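Local atomic coordinates of phosphodiesterase (Trypanosoma brucei brucei, PDB entry 5H2R), a protein that belongs to the cyclic nucleotide phosphodiesterase family of the HD clan and has an all-helical fold, without strands, that holds a zinc and a magnesium ion. Residues E262-Q267 and L279-R284. Residues are numbered along the deposited sequence; the frame is centred on the assembly and turned at random.
Sequences EEFYRQ and LPMFDR. With LLN ((4~{a}~{S},8~{a}~{R})-2-cycloheptyl-4-[4-(2-hydroxyethyloxy)-3-[2-(2-oxidanylideneimidazolidin-1-yl)ethoxy]phenyl]-4~{a},5,8,8~{a}-tetrahydrophthalazin-1-one), chain E.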
loop_
_atom_site.group_PDB
_atom_site.type_symbol
_atom_site.label_atom_id
_atom_site.label_comp_id
_atom_site.label_asym_id
_atom_site.label_seq_id
_atom_site.Cartn_x
_atom_site.Cartn_y
_atom_site.Cartn_z
ATOM N N GLU A 262 11.674 9.153 10.244
ATOM C CA GLU A 262 13.076 8.996 9.845
ATOM C C GLU A 262 13.255 9.143 8.342
ATOM O O GLU A 262 14.185 9.818 7.910
ATOM C CB GLU A 262 13.656 7.670 10.363
ATOM C CG GLU A 262 15.156 7.490 10.182
ATOM C CD GLU A 262 16.089 8.631 10.565
ATOM O OE1 GLU A 262 17.135 8.753 9.892
ATOM O OE2 GLU A 262 15.777 9.415 11.493
ATOM N N GLU A 263 12.337 8.562 7.546
ATOM C CA GLU A 263 12.412 8.702 6.099
ATOM C C GLU A 263 12.228 10.166 5.690
ATOM O O GLU A 263 13.016 10.680 4.898
ATOM C CB GLU A 263 11.340 7.842 5.429
ATOM C CG GLU A 263 11.579 7.804 3.941
ATOM C CD GLU A 263 10.688 6.799 3.272
ATOM O OE1 GLU A 263 10.954 5.589 3.417
ATOM O OE2 GLU A 263 9.767 7.227 2.547
ATOM N N PHE A 264 11.210 10.821 6.243
ATOM C CA PHE A 264 10.882 12.225 5.950
ATOM C C PHE A 264 12.052 13.141 6.311
ATOM O O PHE A 264 12.403 14.026 5.523
ATOM C CB PHE A 264 9.601 12.659 6.684
ATOM C CG PHE A 264 8.291 12.302 6.009
ATOM C CD1 PHE A 264 8.235 11.316 5.027
ATOM C CD2 PHE A 264 7.105 12.920 6.389
ATOM C CE1 PHE A 264 7.020 10.979 4.414
ATOM C CE2 PHE A 264 5.889 12.582 5.777
ATOM C CZ PHE A 264 5.855 11.616 4.792
ATOM N N TYR A 265 12.677 12.882 7.470
ATOM C CA TYR A 265 13.824 13.653 7.979
ATOM C C TYR A 265 15.032 13.514 7.053
ATOM O O TYR A 265 15.697 14.512 6.783
ATOM C CB TYR A 265 14.146 13.270 9.445
ATOM C CG TYR A 265 13.207 13.878 10.474
ATOM C CD1 TYR A 265 12.281 14.855 10.113
ATOM C CD2 TYR A 265 13.289 13.527 11.820
ATOM C CE1 TYR A 265 11.428 15.431 11.054
ATOM C CE2 TYR A 265 12.461 14.120 12.776
ATOM C CZ TYR A 265 11.534 15.074 12.388
ATOM O OH TYR A 265 10.690 15.653 13.307
ATOM N N ARG A 266 15.273 12.302 6.501
ATOM C CA ARG A 266 16.342 12.069 5.520
ATOM C C ARG A 266 16.082 12.869 4.237
ATOM O O ARG A 266 17.034 13.334 3.620
ATOM C CB ARG A 266 16.504 10.582 5.190
ATOM C CG ARG A 266 17.102 9.760 6.347
ATOM C CD ARG A 266 17.413 8.331 5.953
ATOM N NE ARG A 266 17.583 7.494 7.142
ATOM C CZ ARG A 266 18.056 6.249 7.140
ATOM N NH1 ARG A 266 18.446 5.680 6.003
ATOM N NH2 ARG A 266 18.154 5.569 8.273
ATOM N N GLN A 267 14.805 13.000 3.821
ATOM C CA GLN A 267 14.482 13.806 2.631
ATOM C C GLN A 267 14.860 15.268 2.889
ATOM O O GLN A 267 15.554 15.885 2.061
ATOM C CB GLN A 267 13.007 13.680 2.201
ATOM C CG GLN A 267 12.675 14.620 1.022
ATOM C CD GLN A 267 11.272 14.517 0.500
ATOM O OE1 GLN A 267 10.750 13.433 0.278
ATOM N NE2 GLN A 267 10.661 15.654 0.209
ATOM N N LEU A 279 9.982 21.719 4.067
ATOM C CA LEU A 279 8.750 21.918 4.828
ATOM C C LEU A 279 8.997 21.460 6.277
ATOM O O LEU A 279 9.812 20.554 6.480
ATOM C CB LEU A 279 7.582 21.150 4.186
ATOM C CG LEU A 279 7.049 21.732 2.880
ATOM C CD1 LEU A 279 6.610 20.647 1.958
ATOM C CD2 LEU A 279 5.880 22.658 3.138
ATOM N N PRO A 280 8.344 22.065 7.301
ATOM C CA PRO A 280 8.635 21.673 8.701
ATOM C C PRO A 280 8.576 20.177 9.017
ATOM O O PRO A 280 9.368 19.695 9.824
ATOM C CB PRO A 280 7.613 22.465 9.536
ATOM C CG PRO A 280 6.665 23.066 8.560
ATOM C CD PRO A 280 7.381 23.185 7.253
ATOM N N MET A 281 7.659 19.447 8.366
ATOM C CA MET A 281 7.456 18.003 8.522
ATOM C C MET A 281 8.711 17.158 8.178
ATOM O O MET A 281 8.843 16.030 8.649
ATOM C CB MET A 281 6.303 17.575 7.611
ATOM C CG MET A 281 5.635 16.328 8.067
ATOM S SD MET A 281 4.441 15.787 6.850
ATOM C CE MET A 281 2.994 16.788 7.366
ATOM N N PHE A 282 9.601 17.703 7.339
ATOM C CA PHE A 282 10.818 17.052 6.853
ATOM C C PHE A 282 12.108 17.597 7.528
ATOM O O PHE A 282 13.213 17.255 7.098
ATOM C CB PHE A 282 10.879 17.217 5.317
ATOM C CG PHE A 282 9.687 16.647 4.575
ATOM C CD1 PHE A 282 8.539 17.408 4.375
ATOM C CD2 PHE A 282 9.707 15.343 4.092
ATOM C CE1 PHE A 282 7.433 16.877 3.706
ATOM C CE2 PHE A 282 8.601 14.812 3.423
ATOM C CZ PHE A 282 7.472 15.584 3.232
ATOM N N ASP A 283 11.965 18.405 8.597
ATOM C CA ASP A 283 13.086 19.037 9.312
ATOM C C ASP A 283 13.609 18.231 10.527
ATOM O O ASP A 283 12.948 18.148 11.551
ATOM C CB ASP A 283 12.693 20.455 9.701
ATOM C CG ASP A 283 13.833 21.455 9.688
ATOM O OD1 ASP A 283 14.837 21.219 10.400
ATOM O OD2 ASP A 283 13.684 22.507 9.040
ATOM N N ARG A 284 14.793 17.630 10.386
ATOM C CA ARG A 284 15.459 16.756 11.364
ATOM C C ARG A 284 16.039 17.512 12.555
ATOM O O ARG A 284 15.718 17.160 13.693
ATOM C CB ARG A 284 16.549 15.926 10.658
ATOM C CG ARG A 284 17.505 15.167 11.570
ATOM C CD ARG A 284 17.173 13.702 11.636
ATOM N NE ARG A 284 17.471 13.024 10.377
ATOM C CZ ARG A 284 17.924 11.780 10.288
ATOM N NH1 ARG A 284 18.158 11.071 11.385
ATOM N NH2 ARG A 284 18.162 11.238 9.101
HETATM C C1 LLN E . 2.478 6.506 10.034
HETATM C C2 LLN E . 2.294 8.218 8.314
HETATM C C3 LLN E . 2.284 7.291 7.279
HETATM O O1 LLN E . 2.343 7.892 9.653
HETATM O O2 LLN E . 2.371 10.452 9.077
HETATM O O3 LLN E . 4.124 11.705 12.545
HETATM C C11 LLN E . 6.327 13.168 10.230
HETATM C C12 LLN E . 4.682 12.239 11.595
HETATM C C13 LLN E . 2.098 9.547 4.246
HETATM C C14 LLN E . 1.381 12.711 2.756
HETATM C C15 LLN E . -0.176 12.767 3.015
HETATM C C16 LLN E . -0.878 14.104 3.256
HETATM C C17 LLN E . -0.643 14.726 4.630
HETATM C C18 LLN E . 0.764 15.211 4.956
HETATM C C19 LLN E . 1.873 14.164 4.930
HETATM C C20 LLN E . 2.302 13.698 3.537
HETATM C C21 LLN E . 2.194 10.648 1.662
HETATM C C22 LLN E . 2.696 9.230 1.878
HETATM C C23 LLN E . 2.555 8.366 0.615
HETATM C C24 LLN E . 1.147 7.893 0.421
HETATM C C25 LLN E . 0.297 7.730 1.418
HETATM C C26 LLN E . 0.523 8.265 2.808
HETATM C C27 LLN E . 2.006 8.563 3.096
HETATM O O4 LLN E . 2.031 11.131 0.553
HETATM N N3 LLN E . 1.915 11.335 2.805
HETATM N N2 LLN E . 2.047 10.823 4.082
HETATM C C5 LLN E . 2.187 9.086 5.656
HETATM C C4 LLN E . 2.233 7.723 5.963
HETATM C C6 LLN E . 2.195 10.017 6.692
HETATM C C7 LLN E . 2.213 9.598 8.015
HETATM C C LLN E . 1.798 6.261 11.357
HETATM O O LLN E . 0.406 6.511 11.289
HETATM C C8 LLN E . 2.304 11.868 8.846
HETATM C C9 LLN E . 2.617 12.570 10.152
HETATM N N LLN E . 4.061 12.653 10.440
HETATM N N1 LLN E . 5.990 12.522 11.493
HETATM C C10 LLN E . 5.044 13.024 9.421
HETATM O O HOH W 1 10.665 18.373 13.038
#
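One face of the Phe-264 ring is overlapped by the Phe-282 ring in an offset stack, the centroids 4.7 Å apart and the planes inclined by 27°. Phe-282 CE2 lies over the rim of the Phe-264 ring, 3.6 Å from Phe-264 CG. The amide of Gln-267 lies over a face of Phe-282, NE2 3.9 Å from CE2, and is held there by bonds from OE1 to Asn-136 N and from NE2 to Glu-271. Met-281 reaches the edge of the Phe-264 ring: its SD sits 3.7 Å from CE2, a Met-aromatic contact, and also touches C19 of the bound LLN. With CG anti to the backbone N and a bend at chi3, the thioether runs alongside Phe-264, and the two side chains meet the ligand together. One residue along the helix, Tyr-265 receives the backbone of Arg-284 over one face, a CH-pi contact in which CA stands 3.8 Å from the ring centroid. A water joins Tyr-265 OH to Asp-283 O, while Met-281 O is buried near the ring without a polar partner. Bends at chi2 and chi3 fold Arg-284 past Tyr-265 CB to Glu-262, whose OE1 forms a salt bridge of 2.8 Å to NH2, the carboxylate plane turned 75° from the guanidinium. OE1 also takes a nearly straight bond (170°) from Arg-266 NE, on its anti side, so this carboxylate probably offsets the charge of two nearly parallel guanidinium groups lying side by side. The Asp-283 carboxylate forms a salt bridge with Lys-272 through OD1. The contact thus folds the loop following helix 250-274 back onto that same helix, before helix 290-312 begins, with its aromatic end at the ligand pocket, where Gln-294 of the latter helix also binds LLN.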